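Side-chain contacts in transcriptional regulator, MerR-family (Cupriavidus metallidurans CH34, PDB 5GPE), which binds lead(II) and, as a member of the MerR family, probably acts as a metal-responsive, DNA-binding regulator of transcription: residues R52-A56 with K57-L61; D86-I89 with A90-R93. All coordinates share one frame; numbering follows the deposited sequence.

Contact 1: residues R52-A56 with K57-L61; sequences RRCRA and KDMTL
Cys54 O, on the last turn of helix 42-56, receives two backbone donors from the residues that leave the helix. Met59 N supplies the straighter bond, at 3.1 Å with an N-H...O angle of 157°, while Lys57 N comes in at a weak 133°. The proton of Lys57 N is itself shared, since it also makes a weak bond of 3.3 Å to Arg53 O. Asp58 N closes on Arg55 O at 3.1 Å, standing well above the carbonyl plane rather than on a lone pair. The two bonds from Met59 N to Cys54 O and from Asp58 N to Arg55 O define a Schellman motif, with Asp58 as the C-prime residue at positive phi (73°), and this is how the chain turns out of the helix towards helix 61-71 within the MerR-type DNA-binding region. The side chains follow the turn. Met59 is bent at chi2 and chi3, which folds the thioether back until CE lies 4.0 Å from Cys54 CB, an apolar contact that both residues extend onto Ile64. On another side, Leu61 CD1 sits over one face of the Arg55 guanidinium, towards its rim and 4.0 Å from Arg55 NE; NH1 of the same group is hydrogen-bonded to Tyr21 OH. The Lys57 chain starts alongside the helix end, its CG 3.6 Å from Arg53 O, before NZ reaches a salt bridge with Glu105 of the second subunit. Arg53 NH1 likewise crosses to the second subunit, donating to Leu128 O. Thr60, at the N-cap of helix 61-71, caps a backbone N of that helix through OG1, while its own N bonds Glu63 OE1. Asp58 OD2 is hydrogen-bonded to His88 NE2 on helix 79-111.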
loop_
_atom_site.group_PDB
_atom_site.type_symbol
_atom_site.label_atom_id
_atom_site.label_comp_id
_atom_site.label_asym_id
_atom_site.label_seq_id
_atom_site.Cartn_x
_atom_site.Cartn_y
_atom_site.Cartn_z
ATOM N N ARG B 52 -15.796 -2.598 9.978
ATOM C CA ARG B 52 -15.113 -3.835 9.695
ATOM C C ARG B 52 -15.421 -4.314 8.287
ATOM O O ARG B 52 -14.549 -4.674 7.595
ATOM C CB ARG B 52 -15.460 -4.943 10.713
ATOM C CG ARG B 52 -14.868 -6.315 10.418
ATOM C CD ARG B 52 -15.852 -7.457 10.671
ATOM N NE ARG B 52 -15.868 -7.756 12.078
ATOM C CZ ARG B 52 -16.653 -8.641 12.685
ATOM N NH1 ARG B 52 -17.545 -9.333 12.002
ATOM N NH2 ARG B 52 -16.531 -8.811 13.971
ATOM N N ARG B 53 -16.679 -4.296 7.897
ATOM C CA ARG B 53 -17.068 -4.763 6.550
ATOM C C ARG B 53 -16.511 -3.853 5.449
ATOM O O ARG B 53 -16.094 -4.334 4.392
ATOM C CB ARG B 53 -18.578 -4.899 6.423
ATOM C CG ARG B 53 -19.171 -5.987 7.323
ATOM C CD ARG B 53 -20.683 -5.998 7.259
ATOM N NE ARG B 53 -21.239 -6.784 8.358
ATOM C CZ ARG B 53 -21.981 -6.320 9.367
ATOM N NH1 ARG B 53 -22.321 -5.033 9.471
ATOM N NH2 ARG B 53 -22.393 -7.174 10.296
ATOM N N CYS B 54 -16.509 -2.544 5.703
ATOM C CA CYS B 54 -15.931 -1.589 4.768
ATOM C C CYS B 54 -14.435 -1.812 4.581
ATOM O O CYS B 54 -13.932 -1.796 3.447
ATOM C CB CYS B 54 -16.163 -0.161 5.228
ATOM S SG CYS B 54 -17.866 0.395 5.131
ATOM N N ARG B 55 -13.714 -2.006 5.680
ATOM C CA ARG B 55 -12.262 -2.175 5.600
ATOM C C ARG B 55 -11.886 -3.465 4.900
ATOM O O ARG B 55 -10.914 -3.499 4.176
ATOM C CB ARG B 55 -11.616 -2.099 6.972
ATOM C CG ARG B 55 -11.779 -0.724 7.593
ATOM C CD ARG B 55 -10.863 -0.549 8.775
ATOM N NE ARG B 55 -9.511 -0.185 8.356
ATOM C CZ ARG B 55 -8.459 -0.164 9.167
ATOM N NH1 ARG B 55 -8.579 -0.518 10.447
ATOM N NH2 ARG B 55 -7.270 0.203 8.693
ATOM N N ALA B 56 -12.703 -4.497 5.076
ATOM C CA ALA B 56 -12.532 -5.762 4.352
ATOM C C ALA B 56 -12.801 -5.660 2.847
ATOM O O ALA B 56 -12.393 -6.524 2.098
ATOM C CB ALA B 56 -13.420 -6.835 4.947
ATOM N N LYS B 57 -13.512 -4.616 2.422
ATOM C CA LYS B 57 -13.673 -4.289 0.991
ATOM C C LYS B 57 -12.692 -3.198 0.519
ATOM O O LYS B 57 -12.968 -2.490 -0.440
ATOM C CB LYS B 57 -15.131 -3.924 0.691
ATOM C CG LYS B 57 -16.053 -5.136 0.845
ATOM C CD LYS B 57 -17.511 -4.772 0.809
ATOM C CE LYS B 57 -18.397 -5.897 1.346
ATOM N NZ LYS B 57 -18.302 -7.147 0.533
ATOM N N ASP B 58 -11.556 -3.080 1.208
ATOM C CA ASP B 58 -10.424 -2.230 0.805
ATOM C C ASP B 58 -10.691 -0.731 0.987
ATOM O O ASP B 58 -9.971 0.105 0.447
ATOM C CB ASP B 58 -10.038 -2.531 -0.654
ATOM C CG ASP B 58 -8.681 -1.968 -1.049
ATOM O OD1 ASP B 58 -7.705 -2.233 -0.325
ATOM O OD2 ASP B 58 -8.594 -1.273 -2.104
ATOM N N MET B 59 -11.728 -0.364 1.719
ATOM C CA MET B 59 -12.018 1.056 1.844
ATOM C C MET B 59 -11.074 1.753 2.818
ATOM O O MET B 59 -10.801 1.253 3.893
ATOM C CB MET B 59 -13.412 1.312 2.341
ATOM C CG MET B 59 -14.388 2.063 1.380
ATOM S SD MET B 59 -14.983 0.854 0.271
ATOM C CE MET B 59 -16.371 0.249 1.217
ATOM N N THR B 60 -10.656 2.949 2.448
ATOM C CA THR B 60 -9.829 3.766 3.323
ATOM C C THR B 60 -10.693 4.429 4.389
ATOM O O THR B 60 -11.924 4.502 4.264
ATOM C CB THR B 60 -9.123 4.896 2.548
ATOM O OG1 THR B 60 -10.094 5.889 2.178
ATOM C CG2 THR B 60 -8.401 4.348 1.300
ATOM N N LEU B 61 -10.035 4.969 5.403
ATOM C CA LEU B 61 -10.727 5.735 6.451
ATOM C C LEU B 61 -11.512 6.938 5.909
ATOM O O LEU B 61 -12.567 7.269 6.429
ATOM C CB LEU B 61 -9.740 6.214 7.514
ATOM C CG LEU B 61 -9.520 5.343 8.773
ATOM C CD1 LEU B 61 -9.614 3.848 8.538
ATOM C CD2 LEU B 61 -8.175 5.694 9.386
#

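Contact 2: residues D86-I89 with A90-R93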
loop_
_atom_site.group_PDB
_atom_site.type_symbol
_atom_site.label_atom_id
_atom_site.label_comp_id
_atom_site.label_asym_id
_atom_site.label_seq_id
_atom_site.Cartn_x
_atom_site.Cartn_y
_atom_site.Cartn_z
ATOM N N ASP B 86 -17.967 2.934 -7.540
ATOM C CA ASP B 86 -17.505 2.957 -8.942
ATOM C C ASP B 86 -16.072 3.473 -9.065
ATOM O O ASP B 86 -15.277 2.917 -9.834
ATOM C CB ASP B 86 -18.425 3.812 -9.817
ATOM C CG ASP B 86 -19.764 3.153 -10.088
ATOM O OD1 ASP B 86 -19.858 1.906 -10.018
ATOM O OD2 ASP B 86 -20.727 3.879 -10.411
ATOM N N ALA B 87 -15.750 4.534 -8.324
ATOM C CA ALA B 87 -14.378 5.110 -8.352
ATOM C C ALA B 87 -13.355 4.128 -7.758
ATOM O O ALA B 87 -12.240 4.010 -8.262
ATOM C CB ALA B 87 -14.318 6.440 -7.632
ATOM N N HIS B 88 -13.770 3.378 -6.736
ATOM C CA HIS B 88 -12.904 2.361 -6.153
ATOM C C HIS B 88 -12.633 1.208 -7.121
ATOM O O HIS B 88 -11.491 0.764 -7.265
ATOM C CB HIS B 88 -13.474 1.787 -4.853
ATOM C CG HIS B 88 -12.417 1.263 -3.945
ATOM N ND1 HIS B 88 -12.004 1.951 -2.831
ATOM C CD2 HIS B 88 -11.629 0.167 -4.024
ATOM C CE1 HIS B 88 -11.030 1.285 -2.242
ATOM N NE2 HIS B 88 -10.789 0.195 -2.942
ATOM N N ILE B 89 -13.679 0.748 -7.795
ATOM C CA ILE B 89 -13.538 -0.273 -8.844
ATOM C C ILE B 89 -12.549 0.197 -9.935
ATOM O O ILE B 89 -11.664 -0.559 -10.352
ATOM C CB ILE B 89 -14.900 -0.636 -9.457
ATOM C CG1 ILE B 89 -15.746 -1.424 -8.444
ATOM C CG2 ILE B 89 -14.745 -1.454 -10.732
ATOM C CD1 ILE B 89 -17.220 -1.494 -8.804
ATOM N N ALA B 90 -12.716 1.425 -10.406
ATOM C CA ALA B 90 -11.815 2.005 -11.434
ATOM C C ALA B 90 -10.355 2.020 -10.962
ATOM O O ALA B 90 -9.435 1.672 -11.709
ATOM C CB ALA B 90 -12.259 3.413 -11.812
ATOM N N GLN B 91 -10.162 2.431 -9.713
ATOM C CA GLN B 91 -8.843 2.401 -9.058
ATOM C C GLN B 91 -8.181 1.011 -9.041
ATOM O O GLN B 91 -6.988 0.866 -9.338
ATOM C CB GLN B 91 -8.946 2.891 -7.622
ATOM C CG GLN B 91 -8.279 4.220 -7.386
ATOM C CD GLN B 91 -8.755 4.890 -6.115
ATOM O OE1 GLN B 91 -9.137 6.060 -6.137
ATOM N NE2 GLN B 91 -8.749 4.150 -4.998
ATOM N N VAL B 92 -8.961 0.009 -8.660
ATOM C CA VAL B 92 -8.468 -1.360 -8.589
ATOM C C VAL B 92 -8.095 -1.884 -9.968
ATOM O O VAL B 92 -7.091 -2.596 -10.122
ATOM C CB VAL B 92 -9.511 -2.282 -7.903
ATOM C CG1 VAL B 92 -9.129 -3.744 -8.017
ATOM C CG2 VAL B 92 -9.602 -1.914 -6.431
ATOM N N ARG B 93 -8.897 -1.540 -10.974
ATOM C CA ARG B 93 -8.631 -1.964 -12.350
ATOM C C ARG B 93 -7.313 -1.394 -12.891
ATOM O O ARG B 93 -6.551 -2.089 -13.564
ATOM C CB ARG B 93 -9.804 -1.600 -13.268
ATOM C CG ARG B 93 -11.017 -2.503 -13.045
ATOM C CD ARG B 93 -12.253 -2.009 -13.773
ATOM N NE ARG B 93 -13.343 -2.952 -13.591
ATOM C CZ ARG B 93 -14.622 -2.756 -13.909
ATOM N NH1 ARG B 93 -15.043 -1.620 -14.431
ATOM N NH2 ARG B 93 -15.491 -3.731 -13.669
#
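Ile89 CG2 stands over the centre of the Arg93 guanidinium, 3.4 Å from CZ, as the two side chains run side by side in the same direction. Arg93 is extended from CG to NE, which carries the flat group back along the helix over the methyl; its NE then forms a salt bridge with Glu103 of the second subunit. One residue round the helix, His88 CD2 lies 3.8 Å from Val92 CG2, the imidazole being turned to that side with CG anti to the backbone N (chi1 -154°). The amide NE2 of Gln91 lies over one face of the ring. Both ring nitrogens are engaged beyond the segments, ND1 by Glu63, which fixes the ring's rotation. Beneath these contacts four regular i to i+4 backbone bonds set the spacing, among them Val92 N to His88 O and Arg93 N to Ile89 O, each 3.0 Å. Further out, Leu106 of the second subunit packs on His88 and Ile89, Leu102 of that subunit packs on Val92, and Asp86 OD1 pairs with its Arg110. Such apolar packing, flanked by salt bridges to the second subunit, is consistent with the long dimerisation helix of MerR-family regulators, here in a predicted coiled coil.

How the contacts relate
Contact 1 ends a helix, whereas contact 2 lies inside one, and the backbone chemistry differs accordingly: a shared acceptor and weak bonds from Lys57 N at 52-61, a uniform i to i+4 ladder at 86-93. Each is partly buried, combining buried residues (Cys54 and Met59 in contact 1; His88, Ile89 and Val92 in contact 2) with exposed ones. Contact 1 joins helix 42-56 to helix 61-71, while contact 2 belongs to helix 79-111 alone. They meet where Asp58 reaches His88, tying the turn between helices 42-56 and 61-71 to helix 79-111. Both also touch the second subunit, contact 1 through the salt bridge of Lys57 and contact 2 through those of Asp86 and Arg93, besides packing.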